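Local coordinates for HcgB (Methanococcus maripaludis, PDB 5D5P), which probably acts as the guanylyltransferase that attaches a guanylyl group to the pyridinol precursor during biosynthesis of the FeGP cofactor of [Fe]-hydrogenase, at residues K48-V53 with I65-I70. Numbering follows the deposited sequence.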
loop_
_atom_site.group_PDB
_atom_site.type_symbol
_atom_site.label_atom_id
_atom_site.label_comp_id
_atom_site.label_asym_id
_atom_site.label_seq_id
_atom_site.Cartn_x
_atom_site.Cartn_y
_atom_site.Cartn_z
ATOM N N LYS A 48 0.115 7.679 22.078
ATOM C CA LYS A 48 -1.287 7.827 21.707
ATOM C C LYS A 48 -1.670 6.890 20.552
ATOM O O LYS A 48 -2.712 6.226 20.621
ATOM C CB LYS A 48 -1.558 9.294 21.378
ATOM C CG LYS A 48 -2.938 9.597 20.940
ATOM C CD LYS A 48 -3.122 11.107 20.688
ATOM C CE LYS A 48 -2.506 11.555 19.378
ATOM N NZ LYS A 48 -2.752 13.006 19.116
ATOM N N LYS A 49 -0.838 6.808 19.507
ATOM C CA LYS A 49 -1.091 5.847 18.424
ATOM C C LYS A 49 -0.970 4.421 18.946
ATOM O O LYS A 49 -1.776 3.549 18.573
ATOM C CB LYS A 49 -0.118 6.056 17.261
ATOM C CG LYS A 49 -0.312 7.417 16.580
ATOM C CD LYS A 49 0.516 7.552 15.295
ATOM C CE LYS A 49 0.563 9.020 14.870
ATOM N NZ LYS A 49 1.937 9.521 14.599
ATOM N N PHE A 50 0.025 4.167 19.801
ATOM C CA PHE A 50 0.190 2.820 20.355
ATOM C C PHE A 50 -1.062 2.363 21.089
ATOM O O PHE A 50 -1.505 1.211 20.952
ATOM C CB PHE A 50 1.376 2.756 21.314
ATOM C CG PHE A 50 1.537 1.422 21.974
ATOM C CD1 PHE A 50 1.894 0.305 21.239
ATOM C CD2 PHE A 50 1.298 1.275 23.328
ATOM C CE1 PHE A 50 2.035 -0.918 21.841
ATOM C CE2 PHE A 50 1.432 0.039 23.930
ATOM C CZ PHE A 50 1.805 -1.055 23.176
ATOM N N LYS A 51 -1.652 3.261 21.863
ATOM C CA LYS A 51 -2.860 2.891 22.593
ATOM C C LYS A 51 -4.007 2.543 21.641
ATOM O O LYS A 51 -4.744 1.566 21.865
ATOM C CB LYS A 51 -3.286 4.003 23.539
ATOM C CG LYS A 51 -4.587 3.669 24.300
ATOM C CD LYS A 51 -5.066 4.783 25.219
ATOM C CE LYS A 51 -6.413 4.417 25.860
ATOM N NZ LYS A 51 -6.476 2.988 26.301
ATOM N N VAL A 52 -4.180 3.350 20.595
ATOM C CA VAL A 52 -5.227 3.062 19.622
ATOM C C VAL A 52 -5.030 1.654 19.049
ATOM O O VAL A 52 -5.972 0.882 18.977
ATOM C CB VAL A 52 -5.246 4.098 18.456
ATOM C CG1 VAL A 52 -6.195 3.648 17.339
ATOM C CG2 VAL A 52 -5.630 5.465 18.970
ATOM N N VAL A 53 -3.805 1.313 18.650
ATOM C CA VAL A 53 -3.554 0.025 18.015
ATOM C C VAL A 53 -3.702 -1.112 19.022
ATOM O O VAL A 53 -4.359 -2.104 18.755
ATOM C CB VAL A 53 -2.150 -0.024 17.374
ATOM C CG1 VAL A 53 -1.807 -1.419 16.899
ATOM C CG2 VAL A 53 -2.081 0.965 16.195
ATOM N N ILE A 65 1.763 -7.028 23.762
ATOM C CA ILE A 65 1.834 -6.024 22.683
ATOM C C ILE A 65 2.783 -4.943 23.123
ATOM O O ILE A 65 2.633 -4.409 24.207
ATOM C CB ILE A 65 0.455 -5.392 22.348
ATOM C CG1 ILE A 65 -0.572 -6.486 22.039
ATOM C CG2 ILE A 65 0.581 -4.456 21.179
ATOM C CD1 ILE A 65 -1.983 -5.951 21.847
ATOM N N SER A 66 3.758 -4.601 22.283
ATOM C CA SER A 66 4.833 -3.700 22.719
ATOM C C SER A 66 5.088 -2.614 21.694
ATOM O O SER A 66 4.881 -2.849 20.513
ATOM C CB SER A 66 6.124 -4.495 22.923
ATOM O OG SER A 66 5.929 -5.523 23.871
ATOM N N MET A 67 5.561 -1.440 22.134
ATOM C CA MET A 67 6.046 -0.451 21.154
ATOM C C MET A 67 7.443 -0.848 20.741
ATOM O O MET A 67 8.201 -1.366 21.532
ATOM C CB MET A 67 6.108 0.983 21.705
ATOM C CG MET A 67 4.824 1.763 21.732
ATOM S SD MET A 67 5.093 3.506 22.184
ATOM C CE MET A 67 5.832 3.280 23.796
ATOM N N LEU A 68 7.830 -0.450 19.550
ATOM C CA LEU A 68 9.194 -0.642 19.091
ATOM C C LEU A 68 10.085 0.380 19.775
ATOM O O LEU A 68 9.781 1.570 19.746
ATOM C CB LEU A 68 9.267 -0.487 17.580
ATOM C CG LEU A 68 10.628 -0.644 16.890
ATOM C CD1 LEU A 68 11.127 -2.067 17.037
ATOM C CD2 LEU A 68 10.485 -0.284 15.451
ATOM N N GLU A 69 11.158 -0.067 20.424
ATOM C CA GLU A 69 11.980 0.881 21.173
ATOM C C GLU A 69 12.854 1.738 20.261
ATOM O O GLU A 69 13.125 2.905 20.549
ATOM C CB GLU A 69 12.930 0.145 22.123
ATOM C CG GLU A 69 12.371 -0.498 23.371
ATOM C CD GLU A 69 12.977 -1.872 23.581
ATOM O OE1 GLU A 69 13.210 -2.586 22.575
ATOM O OE2 GLU A 69 13.281 -2.209 24.742
ATOM N N ILE A 70 13.316 1.135 19.179
ATOM C CA ILE A 70 14.146 1.801 18.167
ATOM C C ILE A 70 13.381 2.877 17.393
ATOM O O ILE A 70 12.345 2.607 16.835
ATOM C CB ILE A 70 14.723 0.781 17.159
ATOM C CG1 ILE A 70 15.572 -0.261 17.872
ATOM C CG2 ILE A 70 15.574 1.472 16.112
ATOM C CD1 ILE A 70 16.123 -1.306 16.938
#
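Phe50 lays one face of its ring under the side chain of Met67, and the ring's outer atoms reach the backbone of the edge strand 64-67. The touching atom of the methionine is CG, which sits 3.6 Å from the centroid of the Phe50 ring and 29° off its normal, displaced toward the CG-CD1 bond of the ring; Met67 CG to Phe50 CD1 is just 3.3 Å, a tight CH-pi contact. The sulfur follows obliquely, with Met67 SD 4.8 Å from the centroid of the same ring, and completes a Met-aromatic pair. A chi1 of 176° places the Phe50 ring trans to its own amide nitrogen and directs it at the strand. At the ring edge, Phe50 CZ lies 3.6 Å from Ile65 O, with the oxygen near the ring plane. Separately, Phe50 CE1 comes within 3.5 Å of Ser66 C. Ile65 adds its CG2 methyl, 3.9 Å from Phe50 CE1, and thereby closes a small apolar patch to which Val42 of strand 39-43 also contributes. A single aromatic residue thus carries nearly all of the contact, illustrating how packing without hydrogen bonds can seat a helix on a strand whose own backbone, through Ser66, is bonded to Val40 and Val42. The axes of helix segment 48-53 and strand segment 65-67 approach to 9.5 Å and run nearly antiparallel, at 163°. This is the helix-on-strand packing of a beta-alpha-beta crossover, here strand 39-43, helix 47-57 and the parallel strand 64-67, near the protein surface at the outermost strand of this Maf-clan protein's mixed sheet.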